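PDB 4P0F: serine protease inhibitor 4, isoform B from Drosophila melanogaster, which probably inhibits serine-type and cysteine-type endopeptidases as a serpin, and is captured here in its cleaved form. Local coordinates for residues G65-D70 and A75-Q80; V124-N129 and R162-N167; T241-L246 and S376-E381. All coordinates share one frame; numbering follows the deposited sequence.

Overall arrangement
The three contacts follow one another along a single serpin chain, each closing before the next opens. Contact 1 joins a loop to helix 71-84, contact 2 joins the turn before helix 129-143 to strand 161-174, and contact 3 joins helix 243-249 to the end of strand 370-377. Centres of contacts 1 and 2 are about 25 Å apart, and helix 38-49 packs against residues of both, on Leu66 and Phe78 in the first, Leu165 and Asn167 in the second. Contact 3 lies about 34 and 38 Å from these centres, across the middle of the molecule. Contact 2 lies on the central sheet, where the cleaved reactive loop, strand 328-341, is inserted beside strand 161-174.

Contact 1: residues G65-D70 and A75-Q80; sequences GLASSD and AHSFHQ
Leu66, in the loop that follows helix 54-64, meets Phe78 on helix 71-84 through one methyl group. From CB the side chain runs with CG anti to its own carbonyl carbon (chi1 -56°), and Leu66 CG still stands 5.1 Å from the ring atom CE1 of Phe78. The branch decides the rest: CD1 continues the extended chain (chi2 -173°), while CD2 bends round to the aromatic ring, 4.0 Å from Phe78 CE1 and 4.1 Å from Phe78 CZ. It arrives at the ring edge, in the ring plane, and the two side chains cross at about a right angle. Elsewhere the same ring packs edge-to-face with Phe10 and also meets Phe117, and helix 38-49 lies against it as well.

Beside this apolar pair runs a hydrated one. Ala67 CB faces the helix but comes only to 4.2 Å from Ser77 OG, and a water joins the two residues instead. It accepts from Ala67 N at 2.8 Å and donates to Ser77 OG, also at 2.8 Å. The hydroxyl in turn bonds to the carbonyl oxygen of Ile74, one turn back in the helix.

The loop is the short link between two consecutive helices of the serpin helical region, 54-64 and 71-84. Gly65 leaves helix 54-64 with positive phi, Ser68 OG accepts from Asp70 N at 3.1 Å in an ST turn, and Asp70 is the N-cap of helix 71-84, its OD1 receiving Gln73 N. Loop and helix are thus joined across the contact by a single methyl-ring touch and a water relay, with the backbone N-H of Ala67 satisfied through water and Ser77.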
loop_
_atom_site.group_PDB
_atom_site.type_symbol
_atom_site.label_atom_id
_atom_site.label_comp_id
_atom_site.label_asym_id
_atom_site.label_seq_id
_atom_site.Cartn_x
_atom_site.Cartn_y
_atom_site.Cartn_z
ATOM N N GLY A 65 -3.333 2.893 14.146
ATOM C CA GLY A 65 -3.745 1.664 14.799
ATOM C C GLY A 65 -2.549 0.843 15.254
ATOM O O GLY A 65 -2.536 -0.375 15.121
ATOM N N LEU A 66 -1.533 1.504 15.798
ATOM C CA LEU A 66 -0.341 0.781 16.222
ATOM C C LEU A 66 -0.614 -0.025 17.495
ATOM O O LEU A 66 -1.621 0.191 18.176
ATOM C CB LEU A 66 0.829 1.746 16.418
ATOM C CG LEU A 66 1.187 2.605 15.196
ATOM C CD1 LEU A 66 2.465 3.385 15.450
ATOM C CD2 LEU A 66 1.347 1.757 13.932
ATOM N N ALA A 67 0.287 -0.958 17.802
ATOM C CA ALA A 67 0.043 -1.984 18.819
ATOM C C ALA A 67 -0.107 -1.414 20.228
ATOM O O ALA A 67 -0.836 -1.958 21.060
ATOM C CB ALA A 67 1.167 -3.012 18.800
ATOM N N SER A 68 0.589 -0.321 20.497
ATOM C CA SER A 68 0.551 0.287 21.819
ATOM C C SER A 68 1.175 1.665 21.733
ATOM O O SER A 68 1.445 2.159 20.639
ATOM C CB SER A 68 1.297 -0.570 22.845
ATOM O OG SER A 68 2.702 -0.455 22.677
ATOM N N SER A 69 1.409 2.277 22.887
ATOM C CA SER A 69 2.061 3.580 22.933
ATOM C C SER A 69 3.569 3.458 23.151
ATOM O O SER A 69 4.275 4.465 23.222
ATOM C CB SER A 69 1.448 4.431 24.039
ATOM O OG SER A 69 1.603 3.794 25.293
ATOM N N ASP A 70 4.049 2.222 23.260
ATOM C CA ASP A 70 5.447 1.941 23.575
ATOM C C ASP A 70 6.278 1.711 22.304
ATOM O O ASP A 70 6.049 0.727 21.598
ATOM C CB ASP A 70 5.529 0.717 24.482
ATOM C CG ASP A 70 6.917 0.495 25.037
ATOM O OD1 ASP A 70 7.738 -0.126 24.338
ATOM O OD2 ASP A 70 7.183 0.936 26.173
ATOM N N ALA A 75 7.800 -1.256 17.449
ATOM C CA ALA A 75 8.856 -1.676 16.547
ATOM C C ALA A 75 8.866 -3.193 16.425
ATOM O O ALA A 75 8.981 -3.743 15.322
ATOM C CB ALA A 75 10.207 -1.170 17.033
ATOM N N HIS A 76 8.736 -3.871 17.557
ATOM C CA HIS A 76 8.756 -5.322 17.548
ATOM C C HIS A 76 7.595 -5.898 16.736
ATOM O O HIS A 76 7.742 -6.939 16.098
ATOM C CB HIS A 76 8.714 -5.871 18.968
ATOM C CG HIS A 76 8.984 -7.341 19.038
ATOM N ND1 HIS A 76 10.187 -7.891 18.650
ATOM C CD2 HIS A 76 8.203 -8.377 19.424
ATOM C CE1 HIS A 76 10.139 -9.202 18.807
ATOM N NE2 HIS A 76 8.947 -9.522 19.275
ATOM N N SER A 77 6.450 -5.223 16.743
ATOM C CA SER A 77 5.282 -5.747 16.039
ATOM C C SER A 77 5.527 -5.739 14.530
ATOM O O SER A 77 5.064 -6.634 13.819
ATOM C CB SER A 77 4.012 -4.958 16.395
ATOM O OG SER A 77 3.985 -3.671 15.805
ATOM N N PHE A 78 6.269 -4.745 14.047
ATOM C CA PHE A 78 6.622 -4.684 12.634
ATOM C C PHE A 78 7.736 -5.660 12.308
ATOM O O PHE A 78 7.749 -6.242 11.223
ATOM C CB PHE A 78 7.021 -3.258 12.230
ATOM C CG PHE A 78 5.840 -2.352 12.026
ATOM C CD1 PHE A 78 5.247 -1.721 13.107
ATOM C CD2 PHE A 78 5.289 -2.178 10.776
ATOM C CE1 PHE A 78 4.144 -0.912 12.937
ATOM C CE2 PHE A 78 4.190 -1.364 10.596
ATOM C CZ PHE A 78 3.617 -0.732 11.681
ATOM N N HIS A 79 8.660 -5.862 13.242
ATOM C CA HIS A 79 9.757 -6.797 13.002
ATOM C C HIS A 79 9.237 -8.190 12.727
ATOM O O HIS A 79 9.748 -8.898 11.856
ATOM C CB HIS A 79 10.708 -6.869 14.188
ATOM C CG HIS A 79 11.809 -7.865 13.998
ATOM N ND1 HIS A 79 12.878 -7.638 13.160
ATOM C CD2 HIS A 79 11.990 -9.104 14.509
ATOM C CE1 HIS A 79 13.681 -8.685 13.178
ATOM N NE2 HIS A 79 13.165 -9.591 13.988
ATOM N N GLN A 80 8.230 -8.588 13.500
ATOM C CA GLN A 80 7.646 -9.919 13.365
ATOM C C GLN A 80 7.219 -10.186 11.924
ATOM O O GLN A 80 7.455 -11.268 11.391
ATOM C CB GLN A 80 6.453 -10.078 14.312
ATOM C CG GLN A 80 6.842 -10.235 15.777
ATOM C CD GLN A 80 5.642 -10.452 16.683
ATOM O OE1 GLN A 80 4.694 -9.666 16.679
ATOM N NE2 GLN A 80 5.676 -11.530 17.464
HETATM O O HOH W 1 1.890 -1.770 15.666
#

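Contact 2: residues V124-N129 and R162-N167; sequences VDFSKN and RLVLVN
Phe126 points the far end of its ring at the start of strand 161-174, a strand of the central serpin sheet. The closest approach is from Phe126 CZ to Val164 CG2, at 3.7 Å, with CE1 of the same ring only slightly farther from that methyl; the two side chains cross obliquely. On the other side of the tip, Phe126 CE2 stands 3.8 Å from the carbonyl oxygen of Arg162, which lies at the ring edge near its plane, and 4.0 Å from Leu163 CA. The C-H of CE2 points roughly at this oxygen, at most a weak electrostatic attraction at that distance. The CB of Val164 points toward the turn, and chi1 of 178°, with CG1 anti to the backbone N, leaves CG2 beside that N and next to the ring.

Within its own segment the ring has Val124 CG2 over one face, 3.5 Å above the plane and offset toward the rim. Met100 of strand 91-100 and Ala132 of helix 129-143 also touch Phe126, so the ring is wedged between the sheet and the helix packed on it. Cutting the ring back to the methyl of an alanine is likely to open a gap between this helix and the sheet and leave Val164 CG2 without its aromatic neighbour.

Farther out, a type I turn from Asp125 to Lys128 carries Phe126 inward and leads into helix 129-143. On the strand side, Arg162 and Leu163 both face Val339 of the inserted reactive-loop strand in a classic beta bulge. The Arg162 side chain leads away from the ring: its NE forms a salt bridge with Glu309 OE1, while its NH1 is hydrogen-bonded to the carbonyl oxygen of Ser159.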
loop_
_atom_site.group_PDB
_atom_site.type_symbol
_atom_site.label_atom_id
_atom_site.label_comp_id
_atom_site.label_asym_id
_atom_site.label_seq_id
_atom_site.Cartn_x
_atom_site.Cartn_y
_atom_site.Cartn_z
ATOM N N VAL A 124 23.046 11.797 3.070
ATOM C CA VAL A 124 22.961 12.472 1.773
ATOM C C VAL A 124 22.994 13.987 1.953
ATOM O O VAL A 124 22.717 14.490 3.041
ATOM C CB VAL A 124 21.670 12.083 1.001
ATOM C CG1 VAL A 124 21.603 10.573 0.777
ATOM C CG2 VAL A 124 20.429 12.569 1.735
ATOM N N ASP A 125 23.329 14.707 0.887
ATOM C CA ASP A 125 23.379 16.166 0.920
ATOM C C ASP A 125 22.116 16.743 0.288
ATOM O O ASP A 125 22.033 16.871 -0.935
ATOM C CB ASP A 125 24.628 16.675 0.194
ATOM C CG ASP A 125 24.800 18.176 0.301
ATOM O OD1 ASP A 125 23.887 18.853 0.807
ATOM O OD2 ASP A 125 25.852 18.687 -0.137
ATOM N N PHE A 126 21.124 17.078 1.112
ATOM C CA PHE A 126 19.843 17.580 0.602
ATOM C C PHE A 126 19.931 18.978 -0.023
ATOM O O PHE A 126 19.030 19.384 -0.755
ATOM C CB PHE A 126 18.789 17.585 1.717
ATOM C CG PHE A 126 18.286 16.209 2.093
ATOM C CD1 PHE A 126 17.637 15.402 1.167
ATOM C CD2 PHE A 126 18.427 15.739 3.393
ATOM C CE1 PHE A 126 17.165 14.155 1.530
ATOM C CE2 PHE A 126 17.968 14.489 3.758
ATOM C CZ PHE A 126 17.334 13.693 2.824
ATOM N N SER A 127 21.000 19.716 0.259
ATOM C CA SER A 127 21.222 20.999 -0.406
ATOM C C SER A 127 21.465 20.767 -1.890
ATOM O O SER A 127 21.103 21.593 -2.733
ATOM C CB SER A 127 22.403 21.743 0.215
ATOM O OG SER A 127 22.128 22.026 1.574
ATOM N N LYS A 128 22.087 19.636 -2.200
ATOM C CA LYS A 128 22.222 19.200 -3.581
ATOM C C LYS A 128 21.036 18.300 -3.858
ATOM O O LYS A 128 21.160 17.077 -3.909
ATOM C CB LYS A 128 23.537 18.468 -3.809
ATOM C CG LYS A 128 24.768 19.343 -3.633
ATOM C CD LYS A 128 26.039 18.520 -3.708
ATOM C CE LYS A 128 27.269 19.396 -3.484
ATOM N NZ LYS A 128 28.526 18.602 -3.398
ATOM N N ASN A 129 19.878 18.922 -4.017
ATOM C CA ASN A 129 18.623 18.197 -3.910
ATOM C C ASN A 129 18.361 17.277 -5.104
ATOM O O ASN A 129 17.695 16.254 -4.958
ATOM C CB ASN A 129 17.464 19.176 -3.719
ATOM C CG ASN A 129 17.403 20.232 -4.789
ATOM O OD1 ASN A 129 18.425 20.789 -5.187
ATOM N ND2 ASN A 129 16.196 20.529 -5.255
ATOM N N ARG A 162 15.894 17.244 6.547
ATOM C CA ARG A 162 16.749 16.605 7.537
ATOM C C ARG A 162 16.774 15.089 7.396
ATOM O O ARG A 162 17.816 14.465 7.592
ATOM C CB ARG A 162 16.315 17.015 8.941
ATOM C CG ARG A 162 16.578 18.476 9.228
ATOM C CD ARG A 162 18.070 18.755 9.449
ATOM N NE ARG A 162 18.366 20.183 9.580
ATOM C CZ ARG A 162 18.659 20.997 8.570
ATOM N NH1 ARG A 162 18.705 20.543 7.320
ATOM N NH2 ARG A 162 18.906 22.274 8.810
ATOM N N LEU A 163 15.641 14.476 7.077
ATOM C CA LEU A 163 15.693 13.078 6.706
ATOM C C LEU A 163 14.507 12.679 5.867
ATOM O O LEU A 163 13.486 13.351 5.865
ATOM C CB LEU A 163 15.789 12.195 7.946
ATOM C CG LEU A 163 14.690 12.360 8.983
ATOM C CD1 LEU A 163 13.545 11.374 8.741
ATOM C CD2 LEU A 163 15.279 12.172 10.355
ATOM N N VAL A 164 14.685 11.591 5.126
ATOM C CA VAL A 164 13.600 10.978 4.375
ATOM C C VAL A 164 13.547 9.515 4.756
ATOM O O VAL A 164 14.547 8.808 4.652
ATOM C CB VAL A 164 13.785 11.113 2.856
ATOM C CG1 VAL A 164 12.651 10.401 2.099
ATOM C CG2 VAL A 164 13.840 12.570 2.459
ATOM N N LEU A 165 12.379 9.086 5.217
ATOM C CA LEU A 165 12.120 7.694 5.552
ATOM C C LEU A 165 11.422 7.044 4.382
ATOM O O LEU A 165 10.471 7.613 3.860
ATOM C CB LEU A 165 11.245 7.585 6.804
ATOM C CG LEU A 165 11.970 7.767 8.134
ATOM C CD1 LEU A 165 10.991 8.027 9.247
ATOM C CD2 LEU A 165 12.785 6.522 8.444
ATOM N N VAL A 166 11.901 5.873 3.967
ATOM C CA VAL A 166 11.316 5.191 2.822
ATOM C C VAL A 166 11.044 3.728 3.110
ATOM O O VAL A 166 11.864 3.026 3.692
ATOM C CB VAL A 166 12.214 5.295 1.574
ATOM C CG1 VAL A 166 11.487 4.752 0.363
ATOM C CG2 VAL A 166 12.610 6.746 1.336
ATOM N N ASN A 167 9.855 3.291 2.705
ATOM C CA ASN A 167 9.532 1.882 2.615
ATOM C C ASN A 167 9.237 1.535 1.172
ATOM O O ASN A 167 8.512 2.263 0.510
ATOM C CB ASN A 167 8.316 1.515 3.463
ATOM C CG ASN A 167 7.854 0.103 3.191
ATOM O OD1 ASN A 167 7.015 -0.145 2.301
ATOM N ND2 ASN A 167 8.424 -0.842 3.922
#

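Contact 3: residues T241-L246 and S376-E381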
loop_
_atom_site.group_PDB
_atom_site.type_symbol
_atom_site.label_atom_id
_atom_site.label_comp_id
_atom_site.label_asym_id
_atom_site.label_seq_id
_atom_site.Cartn_x
_atom_site.Cartn_y
_atom_site.Cartn_z
ATOM N N THR A 241 -23.353 -0.623 -11.461
ATOM C CA THR A 241 -23.101 0.705 -10.914
ATOM C C THR A 241 -22.866 0.667 -9.402
ATOM O O THR A 241 -22.943 1.696 -8.733
ATOM C CB THR A 241 -24.287 1.640 -11.200
ATOM O OG1 THR A 241 -25.488 1.039 -10.706
ATOM C CG2 THR A 241 -24.438 1.889 -12.697
ATOM N N GLY A 242 -22.574 -0.516 -8.871
ATOM C CA GLY A 242 -22.598 -0.731 -7.433
ATOM C C GLY A 242 -21.319 -0.488 -6.639
ATOM O O GLY A 242 -21.317 -0.666 -5.424
ATOM N N LEU A 243 -20.231 -0.080 -7.282
ATOM C CA LEU A 243 -18.967 -0.022 -6.553
ATOM C C LEU A 243 -18.974 1.056 -5.459
ATOM O O LEU A 243 -18.563 0.780 -4.333
ATOM C CB LEU A 243 -17.782 0.196 -7.499
ATOM C CG LEU A 243 -16.405 0.155 -6.821
ATOM C CD1 LEU A 243 -16.147 -1.169 -6.119
ATOM C CD2 LEU A 243 -15.301 0.440 -7.831
ATOM N N PRO A 244 -19.431 2.283 -5.772
ATOM C CA PRO A 244 -19.411 3.294 -4.702
ATOM C C PRO A 244 -20.172 2.860 -3.446
ATOM O O PRO A 244 -19.701 3.103 -2.330
ATOM C CB PRO A 244 -20.080 4.507 -5.354
ATOM C CG PRO A 244 -19.817 4.338 -6.814
ATOM C CD PRO A 244 -19.893 2.855 -7.052
ATOM N N ALA A 245 -21.314 2.205 -3.628
ATOM C CA ALA A 245 -22.101 1.714 -2.496
ATOM C C ALA A 245 -21.372 0.583 -1.777
ATOM O O ALA A 245 -21.388 0.506 -0.552
ATOM C CB ALA A 245 -23.465 1.251 -2.963
ATOM N N LEU A 246 -20.721 -0.296 -2.536
ATOM C CA LEU A 246 -19.933 -1.368 -1.925
ATOM C C LEU A 246 -18.811 -0.794 -1.087
ATOM O O LEU A 246 -18.522 -1.288 0.003
ATOM C CB LEU A 246 -19.342 -2.306 -2.983
ATOM C CG LEU A 246 -18.367 -3.371 -2.458
ATOM C CD1 LEU A 246 -19.035 -4.276 -1.441
ATOM C CD2 LEU A 246 -17.803 -4.213 -3.605
ATOM N N SER A 376 -8.847 -0.486 -6.756
ATOM C CA SER A 376 -10.108 -0.430 -7.477
ATOM C C SER A 376 -9.868 -0.470 -8.970
ATOM O O SER A 376 -8.913 0.121 -9.461
ATOM C CB SER A 376 -10.861 0.863 -7.166
ATOM O OG SER A 376 -11.385 0.874 -5.865
ATOM N N VAL A 377 -10.761 -1.143 -9.686
ATOM C CA VAL A 377 -10.838 -1.000 -11.133
ATOM C C VAL A 377 -12.162 -0.333 -11.434
ATOM O O VAL A 377 -13.218 -0.928 -11.234
ATOM C CB VAL A 377 -10.727 -2.343 -11.863
ATOM C CG1 VAL A 377 -10.867 -2.135 -13.369
ATOM C CG2 VAL A 377 -9.393 -3.004 -11.553
ATOM N N VAL A 378 -12.101 0.904 -11.911
ATOM C CA VAL A 378 -13.305 1.690 -12.141
ATOM C C VAL A 378 -13.499 1.997 -13.617
ATOM O O VAL A 378 -14.618 2.003 -14.117
ATOM C CB VAL A 378 -13.256 3.009 -11.345
ATOM C CG1 VAL A 378 -14.492 3.854 -11.609
ATOM C CG2 VAL A 378 -13.128 2.715 -9.855
ATOM N N ARG A 379 -12.401 2.272 -14.300
ATOM C CA ARG A 379 -12.437 2.606 -15.715
ATOM C C ARG A 379 -11.371 1.821 -16.435
ATOM O O ARG A 379 -10.223 1.815 -16.015
ATOM C CB ARG A 379 -12.209 4.105 -15.933
ATOM C CG ARG A 379 -13.250 5.003 -15.291
ATOM C CD ARG A 379 -12.951 6.469 -15.569
ATOM N NE ARG A 379 -13.880 7.356 -14.874
ATOM C CZ ARG A 379 -13.924 8.675 -15.037
ATOM N NH1 ARG A 379 -13.091 9.276 -15.879
ATOM N NH2 ARG A 379 -14.806 9.398 -14.360
ATOM N N LEU A 380 -11.745 1.157 -17.523
ATOM C CA LEU A 380 -10.763 0.507 -18.370
ATOM C C LEU A 380 -10.963 0.946 -19.804
ATOM O O LEU A 380 -12.070 1.289 -20.205
ATOM C CB LEU A 380 -10.866 -1.012 -18.269
ATOM C CG LEU A 380 -10.474 -1.640 -16.936
ATOM C CD1 LEU A 380 -10.752 -3.135 -16.976
ATOM C CD2 LEU A 380 -9.006 -1.376 -16.623
ATOM N N GLU A 381 -9.874 0.959 -20.561
ATOM C CA GLU A 381 -9.941 1.135 -22.004
ATOM C C GLU A 381 -8.818 0.348 -22.655
ATOM O O GLU A 381 -7.759 0.144 -22.053
ATOM C CB GLU A 381 -9.841 2.613 -22.391
ATOM C CG GLU A 381 -11.148 3.393 -22.262
ATOM C CD GLU A 381 -11.310 4.102 -20.923
ATOM O OE1 GLU A 381 -10.295 4.535 -20.335
ATOM O OE2 GLU A 381 -12.465 4.232 -20.463
#
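Ser376 OG, near the end of strand 370-377, is held by Tyr22 OH through a hydrogen bond and more weakly by Glu247 OE2, and it lies 4.4 Å from Leu243 CD2. Glu247 belongs to the same short helix as Leu243, 243-249, so a weak polar link runs from the serine to that helix beside its loose approach to Leu243.

The apolar link is made by one leucine branch. With CG anti to its backbone N (chi1 -175°), Leu243 reaches toward the strand end, and its CD2 touches Val378 CG2 at 3.7 Å. The same methyl lies 4.2 Å from the backbone oxygen of Val377, with the side chains of Leu243 and Val378 inclined to one another. Pro359, in the loop before strand 360-366, also touches Leu243.

Past the touching residues, Asn33 holds the chain at two points as it leaves the strand: its OD1 receives Val378 N and its ND2 gives to Arg379 O. Strands 360-366 and 370-377 form the hairpin near the C-terminal end of the serpin fold, and the first turn of helix 243-249 packs against its margin. Across the two segments the chemistry is dispersive, one methyl against a methyl, a hydroxyl and a carbonyl oxygen, which implies little directionality beyond the weak bond from Ser376 to Glu247.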